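Local coordinates for protein L-asparaginase 1 (Escherichia coli, PDB 6NXC) that catalyses the hydrolysis of L-asparagine to L-aspartate and ammonium as a homotetramer and is activated allosterically by L-asparagine bound at a second site, at residues B[117-122]-B[322-327]; B[225-230]-B[328-333]; B[178-183]-B[317-322]; B[123-128]-B[165-170]. The protein carries 1 engineered substitution. One frame throughout, in Å; residues are numbered along the deposited sequence.

Contact 1 (B[117-122]-B[322-327]). With ASN (asparagine), chain O.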
loop_
_atom_site.group_PDB
_atom_site.type_symbol
_atom_site.label_atom_id
_atom_site.label_comp_id
_atom_site.label_asym_id
_atom_site.label_seq_id
_atom_site.Cartn_x
_atom_site.Cartn_y
_atom_site.Cartn_z
ATOM N N THR B 117 -10.930 23.061 5.576
ATOM C CA THR B 117 -11.104 24.219 4.710
ATOM C C THR B 117 -11.479 23.808 3.295
ATOM O O THR B 117 -12.310 24.401 2.650
ATOM C CB THR B 117 -9.857 25.107 4.681
ATOM O OG1 THR B 117 -9.699 25.594 6.007
ATOM C CG2 THR B 117 -10.029 26.287 3.769
ATOM N N ALA B 118 -10.810 22.812 2.747
ATOM C CA ALA B 118 -11.099 22.379 1.385
ATOM C C ALA B 118 -12.525 21.917 1.333
ATOM O O ALA B 118 -13.239 22.177 0.314
ATOM C CB ALA B 118 -10.114 21.292 0.997
ATOM N N SER B 119 -12.959 21.154 2.292
ATOM C CA SER B 119 -14.350 20.639 2.350
ATOM C C SER B 119 -15.332 21.832 2.423
ATOM O O SER B 119 -16.312 21.885 1.620
ATOM C CB SER B 119 -14.518 19.724 3.557
ATOM O OG SER B 119 -13.677 18.574 3.362
ATOM N N ALA B 120 -15.103 22.785 3.276
ATOM C CA ALA B 120 -16.028 23.949 3.376
ATOM C C ALA B 120 -16.113 24.699 2.063
ATOM O O ALA B 120 -17.259 25.024 1.635
ATOM C CB ALA B 120 -15.634 24.832 4.475
ATOM N N LEU B 121 -14.982 25.000 1.453
ATOM C CA LEU B 121 -14.992 25.789 0.210
ATOM C C LEU B 121 -15.806 25.052 -0.836
ATOM O O LEU B 121 -16.467 25.690 -1.673
ATOM C CB LEU B 121 -13.577 26.110 -0.292
ATOM C CG LEU B 121 -12.811 27.034 0.631
ATOM C CD1 LEU B 121 -11.399 27.154 0.122
ATOM C CD2 LEU B 121 -13.495 28.427 0.720
ATOM N N SER B 122 -15.744 23.708 -0.889
ATOM C CA SER B 122 -16.465 22.921 -1.873
ATOM C C SER B 122 -17.976 23.214 -1.864
ATOM O O SER B 122 -18.601 23.273 -2.910
ATOM C CB SER B 122 -16.216 21.427 -1.817
ATOM O OG SER B 122 -16.864 20.797 -0.751
ATOM N N VAL B 322 -15.736 13.071 8.438
ATOM C CA VAL B 322 -16.204 14.039 9.443
ATOM C C VAL B 322 -15.980 15.454 8.958
ATOM O O VAL B 322 -16.868 16.316 9.096
ATOM C CB VAL B 322 -15.428 13.836 10.754
ATOM C CG1 VAL B 322 -15.697 14.951 11.752
ATOM C CG2 VAL B 322 -15.768 12.496 11.339
ATOM N N GLU B 323 -14.865 15.645 8.232
ATOM C CA GLU B 323 -14.540 16.971 7.656
ATOM C C GLU B 323 -15.675 17.388 6.711
ATOM O O GLU B 323 -16.086 18.552 6.746
ATOM C CB GLU B 323 -13.169 16.929 6.936
ATOM C CG GLU B 323 -12.059 16.717 7.931
ATOM C CD GLU B 323 -11.649 15.264 8.177
ATOM O OE1 GLU B 323 -10.432 15.080 8.519
ATOM O OE2 GLU B 323 -12.510 14.274 8.096
ATOM N N ALA B 324 -16.040 16.513 5.804
ATOM C CA ALA B 324 -17.076 16.852 4.831
ATOM C C ALA B 324 -18.429 17.043 5.558
ATOM O O ALA B 324 -19.257 17.911 5.185
ATOM C CB ALA B 324 -17.179 15.806 3.759
ATOM N N THR B 325 -18.762 16.128 6.468
ATOM C CA THR B 325 -20.061 16.195 7.199
ATOM C C THR B 325 -20.207 17.514 8.032
ATOM O O THR B 325 -21.276 18.201 8.005
ATOM C CB THR B 325 -20.220 14.963 8.108
ATOM O OG1 THR B 325 -20.162 13.844 7.197
ATOM C CG2 THR B 325 -21.545 14.998 8.827
ATOM N N LEU B 326 -19.189 17.889 8.810
ATOM C CA LEU B 326 -19.166 19.099 9.596
ATOM C C LEU B 326 -19.423 20.286 8.663
ATOM O O LEU B 326 -20.278 21.151 9.025
ATOM C CB LEU B 326 -17.824 19.210 10.342
ATOM C CG LEU B 326 -17.805 20.412 11.253
ATOM C CD1 LEU B 326 -18.666 20.166 12.484
ATOM C CD2 LEU B 326 -16.428 20.881 11.623
ATOM N N THR B 327 -18.634 20.383 7.551
ATOM C CA THR B 327 -18.703 21.582 6.722
ATOM C C THR B 327 -20.056 21.557 6.000
ATOM O O THR B 327 -20.589 22.586 5.797
ATOM C CB THR B 327 -17.453 21.743 5.875
ATOM O OG1 THR B 327 -17.396 20.571 5.069
ATOM C CG2 THR B 327 -16.241 21.869 6.739
HETATM N N ASN O . -14.020 8.611 9.671
HETATM C CA ASN O . -12.690 9.007 10.311
HETATM C C ASN O . -12.979 9.846 11.562
HETATM O O ASN O . -14.130 9.580 12.114
HETATM C CB ASN O . -11.815 9.758 9.295
HETATM C CG ASN O . -12.365 11.119 8.888
HETATM O OD1 ASN O . -13.563 11.329 8.933
HETATM N ND2 ASN O . -11.514 12.079 8.615
HETATM O OXT ASN O . -12.114 10.755 11.986
#

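Contact 2 (B[225-230]-B[328-333])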
loop_
_atom_site.group_PDB
_atom_site.type_symbol
_atom_site.label_atom_id
_atom_site.label_comp_id
_atom_site.label_asym_id
_atom_site.label_seq_id
_atom_site.Cartn_x
_atom_site.Cartn_y
_atom_site.Cartn_z
ATOM N N HIS B 225 -22.060 30.908 -1.159
ATOM C CA HIS B 225 -23.111 30.668 -0.148
ATOM C C HIS B 225 -22.457 30.964 1.180
ATOM O O HIS B 225 -21.297 30.583 1.427
ATOM C CB HIS B 225 -23.595 29.233 -0.136
ATOM C CG HIS B 225 -24.404 28.917 -1.337
ATOM N ND1 HIS B 225 -25.718 29.287 -1.476
ATOM C CD2 HIS B 225 -24.087 28.204 -2.444
ATOM C CE1 HIS B 225 -26.151 28.908 -2.679
ATOM N NE2 HIS B 225 -25.177 28.217 -3.277
ATOM N N PRO B 226 -23.149 31.714 2.071
ATOM C CA PRO B 226 -22.561 31.983 3.384
ATOM C C PRO B 226 -22.379 30.700 4.185
ATOM O O PRO B 226 -23.144 29.825 4.131
ATOM C CB PRO B 226 -23.633 32.924 4.039
ATOM C CG PRO B 226 -24.930 32.393 3.414
ATOM C CD PRO B 226 -24.539 32.153 1.941
ATOM N N ILE B 227 -21.341 30.669 5.022
ATOM C CA ILE B 227 -21.199 29.623 6.059
ATOM C C ILE B 227 -20.981 30.414 7.324
ATOM O O ILE B 227 -20.060 31.323 7.407
ATOM C CB ILE B 227 -20.120 28.530 5.913
ATOM C CG1 ILE B 227 -20.443 27.356 5.010
ATOM C CG2 ILE B 227 -19.857 27.887 7.288
ATOM C CD1 ILE B 227 -19.364 26.243 5.033
ATOM N N THR B 228 -21.861 30.189 8.289
ATOM C CA THR B 228 -21.765 30.850 9.595
ATOM C C THR B 228 -21.395 29.818 10.662
ATOM O O THR B 228 -21.638 28.593 10.487
ATOM C CB THR B 228 -23.059 31.590 9.977
ATOM O OG1 THR B 228 -24.047 30.579 10.130
ATOM C CG2 THR B 228 -23.588 32.584 8.977
ATOM N N PRO B 229 -20.914 30.299 11.822
ATOM C CA PRO B 229 -20.862 29.464 13.028
ATOM C C PRO B 229 -22.222 28.852 13.386
ATOM O O PRO B 229 -23.312 29.409 13.228
ATOM C CB PRO B 229 -20.363 30.351 14.143
ATOM C CG PRO B 229 -19.935 31.604 13.510
ATOM C CD PRO B 229 -20.596 31.703 12.153
ATOM N N GLN B 230 -22.165 27.584 13.734
ATOM C CA GLN B 230 -23.389 26.806 14.035
ATOM C C GLN B 230 -22.989 25.860 15.140
ATOM O O GLN B 230 -21.895 25.282 15.011
ATOM C CB GLN B 230 -23.813 25.959 12.846
ATOM C CG GLN B 230 -24.165 26.770 11.610
ATOM C CD GLN B 230 -25.473 27.505 11.775
ATOM O OE1 GLN B 230 -26.244 27.244 12.715
ATOM N NE2 GLN B 230 -25.761 28.357 10.813
ATOM N N LYS B 328 -20.582 20.386 5.586
ATOM C CA LYS B 328 -21.843 20.270 4.874
ATOM C C LYS B 328 -22.978 20.768 5.799
ATOM O O LYS B 328 -23.893 21.454 5.329
ATOM C CB LYS B 328 -22.117 18.821 4.485
ATOM C CG LYS B 328 -23.180 18.639 3.406
ATOM C CD LYS B 328 -23.269 17.186 2.982
ATOM C CE LYS B 328 -24.296 16.970 1.937
ATOM N NZ LYS B 328 -24.336 15.549 1.523
ATOM N N LEU B 329 -22.910 20.421 7.104
ATOM C CA LEU B 329 -23.974 20.868 8.081
ATOM C C LEU B 329 -23.875 22.385 8.236
ATOM O O LEU B 329 -24.887 23.017 8.205
ATOM C CB LEU B 329 -23.768 20.183 9.415
ATOM C CG LEU B 329 -24.234 18.739 9.384
ATOM C CD1 LEU B 329 -23.675 18.018 10.578
ATOM C CD2 LEU B 329 -25.758 18.734 9.380
ATOM N N HIS B 330 -22.668 22.933 8.382
ATOM C CA HIS B 330 -22.419 24.403 8.455
ATOM C C HIS B 330 -23.053 25.037 7.256
ATOM O O HIS B 330 -23.835 26.054 7.393
ATOM C CB HIS B 330 -20.967 24.813 8.535
ATOM C CG HIS B 330 -20.453 24.729 9.951
ATOM N ND1 HIS B 330 -20.533 25.812 10.810
ATOM C CD2 HIS B 330 -19.782 23.785 10.612
ATOM C CE1 HIS B 330 -20.005 25.455 11.954
ATOM N NE2 HIS B 330 -19.513 24.245 11.850
ATOM N N TYR B 331 -22.832 24.434 6.069
ATOM C CA TYR B 331 -23.373 25.013 4.834
ATOM C C TYR B 331 -24.914 24.966 4.822
ATOM O O TYR B 331 -25.555 26.006 4.663
ATOM C CB TYR B 331 -22.761 24.269 3.625
ATOM C CG TYR B 331 -23.530 24.454 2.351
ATOM C CD1 TYR B 331 -23.530 25.646 1.685
ATOM C CD2 TYR B 331 -24.247 23.422 1.813
ATOM C CE1 TYR B 331 -24.214 25.830 0.496
ATOM C CE2 TYR B 331 -24.969 23.582 0.654
ATOM C CZ TYR B 331 -24.975 24.804 0.004
ATOM O OH TYR B 331 -25.704 24.884 -1.118
ATOM N N LEU B 332 -25.494 23.814 5.078
ATOM C CA LEU B 332 -26.953 23.662 4.948
ATOM C C LEU B 332 -27.669 24.431 6.067
ATOM O O LEU B 332 -28.704 25.067 5.720
ATOM C CB LEU B 332 -27.296 22.161 5.009
ATOM C CG LEU B 332 -26.930 21.366 3.770
ATOM C CD1 LEU B 332 -27.073 19.901 4.090
ATOM C CD2 LEU B 332 -27.764 21.748 2.537
ATOM N N LEU B 333 -27.182 24.451 7.321
ATOM C CA LEU B 333 -27.878 25.204 8.405
ATOM C C LEU B 333 -27.800 26.699 8.108
ATOM O O LEU B 333 -28.597 27.416 8.657
ATOM C CB LEU B 333 -27.201 24.953 9.747
ATOM C CG LEU B 333 -27.298 23.528 10.291
ATOM C CD1 LEU B 333 -26.418 23.256 11.475
ATOM C CD2 LEU B 333 -28.710 23.294 10.673
HETATM O O HOH W 1 -28.650 29.783 10.935
#

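Contact 3 (B[178-183]-B[317-322]). Engineered in segment 178-183: Ala182 (natural residue Thr). With ASN (asparagine), chain O; EDO (1,2-ethanediol), chain R.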
loop_
_atom_site.group_PDB
_atom_site.type_symbol
_atom_site.label_atom_id
_atom_site.label_comp_id
_atom_site.label_asym_id
_atom_site.label_seq_id
_atom_site.Cartn_x
_atom_site.Cartn_y
_atom_site.Cartn_z
ATOM N N GLY B 178 -11.180 17.766 -2.557
ATOM C CA GLY B 178 -11.106 18.399 -1.211
ATOM C C GLY B 178 -12.028 17.788 -0.197
ATOM O O GLY B 178 -11.525 17.547 0.941
ATOM N N ASN B 179 -13.302 17.575 -0.584
ATOM C CA ASN B 179 -14.337 17.120 0.365
ATOM C C ASN B 179 -14.248 15.619 0.556
ATOM O O ASN B 179 -15.222 15.072 1.173
ATOM C CB ASN B 179 -15.721 17.628 0.010
ATOM C CG ASN B 179 -16.127 17.231 -1.398
ATOM O OD1 ASN B 179 -15.760 16.113 -1.847
ATOM N ND2 ASN B 179 -17.120 17.968 -1.937
ATOM N N ARG B 180 -13.191 14.952 0.028
ATOM C CA ARG B 180 -12.953 13.537 0.341
ATOM C C ARG B 180 -11.701 13.321 1.173
ATOM O O ARG B 180 -11.383 12.183 1.415
ATOM C CB ARG B 180 -12.834 12.802 -1.007
ATOM C CG ARG B 180 -14.145 12.765 -1.748
ATOM C CD ARG B 180 -15.142 11.770 -1.085
ATOM N NE ARG B 180 -16.149 11.390 -2.040
ATOM C CZ ARG B 180 -16.768 10.229 -2.026
ATOM N NH1 ARG B 180 -17.591 9.889 -2.986
ATOM N NH2 ARG B 180 -16.527 9.372 -1.049
ATOM N N THR B 181 -10.986 14.403 1.491
ATOM C CA THR B 181 -9.665 14.287 2.134
ATOM C C THR B 181 -9.741 14.318 3.649
ATOM O O THR B 181 -10.715 14.874 4.266
ATOM C CB THR B 181 -8.675 15.370 1.771
ATOM O OG1 THR B 181 -9.193 16.633 2.172
ATOM C CG2 THR B 181 -8.355 15.358 0.322
ATOM N N ALA B 182 -8.697 13.760 4.247
ATOM C CA ALA B 182 -8.519 13.840 5.726
ATOM C C ALA B 182 -7.004 13.795 5.946
ATOM O O ALA B 182 -6.280 13.102 5.143
ATOM C CB ALA B 182 -9.200 12.725 6.448
ATOM N N LYS B 183 -6.533 14.479 6.968
ATOM C CA LYS B 183 -5.112 14.364 7.348
ATOM C C LYS B 183 -4.980 13.036 8.060
ATOM O O LYS B 183 -5.310 13.020 9.201
ATOM C CB LYS B 183 -4.588 15.464 8.262
ATOM C CG LYS B 183 -3.093 15.465 8.488
ATOM C CD LYS B 183 -2.672 16.762 9.208
ATOM C CE LYS B 183 -1.229 16.760 9.618
ATOM N NZ LYS B 183 -0.834 18.056 10.254
ATOM N N GLY B 317 -24.879 9.006 6.956
ATOM C CA GLY B 317 -23.960 9.832 6.191
ATOM C C GLY B 317 -23.121 9.082 5.161
ATOM O O GLY B 317 -22.074 9.668 4.668
ATOM N N ALA B 318 -23.544 7.904 4.708
ATOM C CA ALA B 318 -22.893 7.173 3.615
ATOM C C ALA B 318 -21.390 7.089 3.958
ATOM O O ALA B 318 -21.070 6.645 5.112
ATOM C CB ALA B 318 -23.244 7.800 2.262
ATOM N N ASP B 319 -20.514 7.401 3.014
ATOM C CA ASP B 319 -19.034 7.275 3.200
ATOM C C ASP B 319 -18.432 8.681 3.422
ATOM O O ASP B 319 -17.268 8.813 3.168
ATOM C CB ASP B 319 -18.443 6.605 1.971
ATOM C CG ASP B 319 -18.733 7.243 0.618
ATOM O OD1 ASP B 319 -19.769 7.992 0.454
ATOM O OD2 ASP B 319 -18.017 6.844 -0.352
ATOM N N MET B 320 -19.185 9.686 3.908
ATOM C CA MET B 320 -18.573 11.009 4.173
ATOM C C MET B 320 -17.556 10.940 5.297
ATOM O O MET B 320 -17.781 10.275 6.337
ATOM C CB MET B 320 -19.615 12.067 4.512
ATOM C CG MET B 320 -20.457 12.363 3.342
ATOM S SD MET B 320 -21.543 13.873 3.634
ATOM C CE MET B 320 -22.670 13.213 4.844
ATOM N N THR B 321 -16.540 11.764 5.144
ATOM C CA THR B 321 -15.582 12.063 6.229
ATOM C C THR B 321 -16.274 13.000 7.236
ATOM O O THR B 321 -17.320 13.674 7.003
ATOM C CB THR B 321 -14.356 12.769 5.645
ATOM O OG1 THR B 321 -14.884 13.988 5.081
ATOM C CG2 THR B 321 -13.638 11.982 4.554
ATOM N N VAL B 322 -15.736 13.071 8.438
ATOM C CA VAL B 322 -16.204 14.039 9.443
ATOM C C VAL B 322 -15.980 15.454 8.958
ATOM O O VAL B 322 -16.868 16.316 9.096
ATOM C CB VAL B 322 -15.428 13.836 10.754
ATOM C CG1 VAL B 322 -15.697 14.951 11.752
ATOM C CG2 VAL B 322 -15.768 12.496 11.339
HETATM N N ASN O . -14.020 8.611 9.671
HETATM C CA ASN O . -12.690 9.007 10.311
HETATM C C ASN O . -12.979 9.846 11.562
HETATM O O ASN O . -14.130 9.580 12.114
HETATM C CB ASN O . -11.815 9.758 9.295
HETATM C CG ASN O . -12.365 11.119 8.888
HETATM O OD1 ASN O . -13.563 11.329 8.933
HETATM N ND2 ASN O . -11.514 12.079 8.615
HETATM O OXT ASN O . -12.114 10.755 11.986
HETATM C C1 EDO R . 2.178 17.944 11.894
HETATM O O1 EDO R . 1.166 17.030 11.551
HETATM C C2 EDO R . 1.750 19.233 12.566
HETATM O O2 EDO R . 0.634 19.158 13.541
HETATM O O HOH W 2 -16.445 12.763 2.136
HETATM O O HOH W 3 -15.537 10.196 1.695
HETATM O O HOH W 4 -13.186 15.645 3.607
#

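Contact 4 (B[123-128]-B[165-170])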
loop_
_atom_site.group_PDB
_atom_site.type_symbol
_atom_site.label_atom_id
_atom_site.label_comp_id
_atom_site.label_asym_id
_atom_site.label_seq_id
_atom_site.Cartn_x
_atom_site.Cartn_y
_atom_site.Cartn_z
ATOM N N PHE B 123 -18.591 23.251 -0.706
ATOM C CA PHE B 123 -20.026 23.561 -0.521
ATOM C C PHE B 123 -20.323 25.024 -0.724
ATOM O O PHE B 123 -21.348 25.294 -1.341
ATOM C CB PHE B 123 -20.450 23.128 0.888
ATOM C CG PHE B 123 -20.251 21.652 1.061
ATOM C CD1 PHE B 123 -21.032 20.767 0.376
ATOM C CD2 PHE B 123 -19.322 21.148 1.962
ATOM C CE1 PHE B 123 -20.855 19.399 0.535
ATOM C CE2 PHE B 123 -19.167 19.801 2.149
ATOM C CZ PHE B 123 -19.913 18.927 1.411
ATOM N N MET B 124 -19.387 25.926 -0.386
ATOM C CA MET B 124 -19.684 27.383 -0.395
ATOM C C MET B 124 -19.631 27.891 -1.855
ATOM O O MET B 124 -20.404 28.807 -2.200
ATOM C CB MET B 124 -18.637 28.144 0.450
ATOM C CG MET B 124 -18.813 27.852 1.882
ATOM S SD MET B 124 -17.439 28.544 2.784
ATOM C CE MET B 124 -18.130 30.179 2.824
ATOM N N LEU B 125 -18.722 27.359 -2.686
ATOM C CA LEU B 125 -18.423 27.968 -4.006
ATOM C C LEU B 125 -19.348 27.295 -5.049
ATOM O O LEU B 125 -18.956 26.283 -5.690
ATOM C CB LEU B 125 -16.950 27.777 -4.376
ATOM C CG LEU B 125 -15.932 28.367 -3.430
ATOM C CD1 LEU B 125 -14.483 28.239 -3.908
ATOM C CD2 LEU B 125 -16.196 29.822 -3.247
ATOM N N GLU B 126 -20.457 27.899 -5.411
ATOM C CA GLU B 126 -21.383 27.315 -6.427
ATOM C C GLU B 126 -21.053 27.954 -7.784
ATOM O O GLU B 126 -20.597 29.122 -7.781
ATOM C CB GLU B 126 -22.838 27.640 -6.003
ATOM C CG GLU B 126 -23.874 27.447 -7.129
ATOM C CD GLU B 126 -25.316 27.863 -6.830
ATOM O OE1 GLU B 126 -26.240 27.428 -7.580
ATOM O OE2 GLU B 126 -25.522 28.628 -5.870
ATOM N N ASN B 127 -21.185 27.198 -8.857
ATOM C CA ASN B 127 -20.786 27.608 -10.237
ATOM C C ASN B 127 -19.289 27.875 -10.327
ATOM O O ASN B 127 -18.859 28.887 -10.966
ATOM C CB ASN B 127 -21.558 28.823 -10.744
ATOM C CG ASN B 127 -23.044 28.627 -10.686
ATOM O OD1 ASN B 127 -23.522 27.509 -10.690
ATOM N ND2 ASN B 127 -23.756 29.720 -10.502
ATOM N N LEU B 128 -18.506 27.061 -9.614
ATOM C CA LEU B 128 -17.030 27.217 -9.664
ATOM C C LEU B 128 -16.516 26.789 -11.050
ATOM O O LEU B 128 -16.625 25.597 -11.358
ATOM C CB LEU B 128 -16.385 26.324 -8.588
ATOM C CG LEU B 128 -14.882 26.482 -8.486
ATOM C CD1 LEU B 128 -14.367 27.869 -8.192
ATOM C CD2 LEU B 128 -14.333 25.608 -7.400
ATOM N N ASN B 165 -12.368 22.062 -12.213
ATOM C CA ASN B 165 -13.264 23.045 -11.565
ATOM C C ASN B 165 -13.916 22.464 -10.310
ATOM O O ASN B 165 -15.171 22.340 -10.197
ATOM C CB ASN B 165 -14.434 23.383 -12.489
ATOM C CG ASN B 165 -14.034 24.140 -13.731
ATOM O OD1 ASN B 165 -14.958 24.339 -14.487
ATOM N ND2 ASN B 165 -12.773 24.491 -13.953
ATOM N N GLU B 166 -13.074 22.175 -9.344
ATOM C CA GLU B 166 -13.430 21.667 -8.040
ATOM C C GLU B 166 -12.422 22.259 -7.081
ATOM O O GLU B 166 -11.295 22.820 -7.448
ATOM C CB GLU B 166 -13.295 20.130 -7.994
ATOM C CG GLU B 166 -14.310 19.334 -8.733
ATOM C CD GLU B 166 -14.204 17.841 -8.427
ATOM O OE1 GLU B 166 -14.364 17.074 -9.359
ATOM O OE2 GLU B 166 -13.983 17.449 -7.237
ATOM N N VAL B 167 -12.843 22.233 -5.830
ATOM C CA VAL B 167 -11.915 22.544 -4.758
ATOM C C VAL B 167 -11.127 21.271 -4.495
ATOM O O VAL B 167 -11.777 20.214 -4.187
ATOM C CB VAL B 167 -12.572 23.032 -3.471
ATOM C CG1 VAL B 167 -11.450 23.285 -2.497
ATOM C CG2 VAL B 167 -13.443 24.250 -3.703
ATOM N N THR B 168 -9.818 21.346 -4.661
ATOM C CA THR B 168 -8.978 20.174 -4.507
ATOM C C THR B 168 -7.908 20.470 -3.485
ATOM O O THR B 168 -7.674 21.593 -3.084
ATOM C CB THR B 168 -8.375 19.821 -5.866
ATOM O OG1 THR B 168 -7.643 20.933 -6.428
ATOM C CG2 THR B 168 -9.408 19.358 -6.882
ATOM N N LEU B 169 -7.160 19.402 -3.144
ATOM C CA LEU B 169 -6.085 19.465 -2.157
ATOM C C LEU B 169 -4.884 18.756 -2.789
ATOM O O LEU B 169 -5.063 17.586 -3.230
ATOM C CB LEU B 169 -6.547 18.825 -0.823
ATOM C CG LEU B 169 -5.579 19.017 0.322
ATOM C CD1 LEU B 169 -6.384 18.933 1.632
ATOM C CD2 LEU B 169 -4.442 18.017 0.235
ATOM N N PHE B 170 -3.752 19.443 -2.916
ATOM C CA PHE B 170 -2.495 18.873 -3.515
ATOM C C PHE B 170 -1.478 18.589 -2.441
ATOM O O PHE B 170 -1.224 19.505 -1.643
ATOM C CB PHE B 170 -1.853 19.825 -4.519
ATOM C CG PHE B 170 -0.850 19.069 -5.299
ATOM C CD1 PHE B 170 0.461 18.946 -4.751
ATOM C CD2 PHE B 170 -1.172 18.451 -6.479
ATOM C CE1 PHE B 170 1.393 18.200 -5.431
ATOM C CE2 PHE B 170 -0.217 17.682 -7.137
ATOM C CZ PHE B 170 1.023 17.504 -6.571
#

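Contact 1 (B[117-122]-B[322-327])
Thr327 and Ala120 meet where two helices come closest, CB of Thr327 lying 3.6 Å from CA of Ala120 and its CG2 3.8 Å from the Ala120 methyl. The hydroxyl of Thr327 sits between its own backbone N and carbonyl carbon (chi1 60°), which turns OG1 back over the preceding turn to donate to Glu323 O at 2.9 Å. That carbonyl also receives the amide of Thr327, while OG1 also rests 3.4 Å from CB of Ser119. Helix 114-124 belongs to the N-terminal domain of the asparaginase fold and helix 322-333 to the C-terminal one, and small residues let the two axes approach to 8.4 Å at a crossing angle of -43°. A valine in place of Thr327 would probably leave Glu323 O with one donor fewer and press a methyl against Ser119. OG of Ser119 leans beside its own backbone N and is bonded to Ala115 O one turn earlier. Glu323 bends at chi2 (92°), carrying its carboxylate off to the allosteric asparagine, whose ND2 approaches OE2 of Glu323 to 2.5 Å, so short that the bond's details are doubtful; Val322 N donates nearly straight to OD1 of that amide at 2.8 Å.

Contact 2 (B[225-230]-B[328-333])
The carbonyl oxygen of Thr228 takes the proton of His330 ND1 at 3.0 Å, in a bond that is almost straight at the hydrogen (170°) and runs in the plane of the imidazole, so the ring offers its edge to the loop. CE1 of His330 comes 3.5 Å from the backbone N of Gln230, and the side chain of Gln230 slides past the ring in the opposite direction, the amide plane turned well away from that of the imidazole. Bent at chi2 (-72°), Gln230 lays its amide carbon CD over CB of Leu333 at 3.7 Å, while a water links its NE2 to Leu333 O and OE1 accepts from Lys255. Ile227 spans two consecutive residues: CG2 packs on CB of His330 at 3.5 Å, CG1 on the backbone of Tyr331. Farther along, Tyr331 directs a ring edge toward the face of His225 in an offset edge-to-face pair, centroids 5.4 Å apart, with CE1 3.5 Å from CB of His225. The loop between strands 223-224 and 232-236, the link from the N-terminal to the C-terminal domain, is laid along the C-terminal half of helix 322-333. A leucine replacing His330 takes away ND1 and would probably leave Thr228 O without this donor and the loop less firmly tied. Because ND1 carries a proton here, the ring is either the ND1 tautomer or the cation, and the in-plane bond probably helps to fix the imidazole's rotation while tying an otherwise irregular chain to the helix.

Contact 3 (B[178-183]-B[317-322])
At the edge of the Arg180 guanidinium, close to its plane, lies OD2 of Asp319, gripped by NH2 at 3.0 Å in a salt bridge. The carboxylate is turned almost perpendicular, the two planes 88° apart, and NH2 meets OD2 from above the carboxylate plane. Thr355 adds a hydroxyl to both partners, touching OD2 of Asp319 and NH1 of Arg180, and Gly352 O takes the NE proton. This joins the two domains of the asparaginase fold beside the allosteric site: the segment after strand 174-177 faces a type II' turn, Gly317 to Met320, leading into helix 322-333. A bend at chi2 (-73°) folds the arginine back toward 317-322, although its CB leaves the backbone on the far side. Thr321, the N-cap residue, has OG1 between its backbone N and carbonyl carbon (chi1 62°), a setting that lets it cap Ala324 N and directs CG2 toward Arg180 O, 3.9 Å off. Three bridging waters complete the seam. One donates to Asn179 O and accepts from Thr321 N, a second connects Arg180 NH2 with Asp319 O, and a third donates to Thr181 O while bonding Thr321 OG1. The activator asparagine borders this seam. The methyl of Ala182, an engineered residue that is threonine in the natural enzyme, stands 3.2 Å from ND2 of the asparagine.

Contact 4 (B[123-128]-B[165-170])
Leu128 reaches from its loop toward the start of strand 167-171. Its CB sets out in the direction of the strand, and with CG anti to the backbone N (chi1 -176°) the branch extends inward until CD2 becomes the touching atom. CD2 of Leu128 lies 3.9 Å from the backbone C of Glu166, 4.0 Å from Val167 N and 4.0 Å from the CG2 methyl of Val167. One methyl thus covers a peptide group and a side chain together. Leu125 approaches the same Val167 methyl, its CD1 4.1 Å away and its side chain crossing the valine at about a right angle. Leu125, just past the helix, and Leu128, in the loop after it, pack the chain leaving helix 114-124 against the N-terminal sheet, in an alpha/beta arrangement where 167-171 runs parallel to 132-135. Val167 can receive both because its CG2 lies anti to the carbonyl carbon while CG1 is anti to the backbone N (chi1 180°). On the Leu125 side, Val132 and Ile95 of helix 85-98 continue the apolar layer. Nearer the surface, the backbone oxygen of Leu128 comes 3.3 Å from CB of Asn165 and accepts a hydrogen bond from His217 NE2.

Overall arrangement
From the N terminus, the first contact residues come on helix 114-124, which supplies 117-122 to contact 1 and then, at its end, 123-128 to contact 4. Contact 4 closes first, when the chain returns as strand 167-171, and its loop nests inside the long one closed by contact 1. Segment 178-183 follows and waits for 317-322, so contact 3 is also nested within contact 1, and the two share Val322. The linker 225-230 comes next; its partner lies beyond 322-327, making contact 2 cross both contact 1 and contact 3. Contact 4 stays within the N-terminal domain, whereas the others fasten helix 322-333 and the turn before it to that domain and the linker.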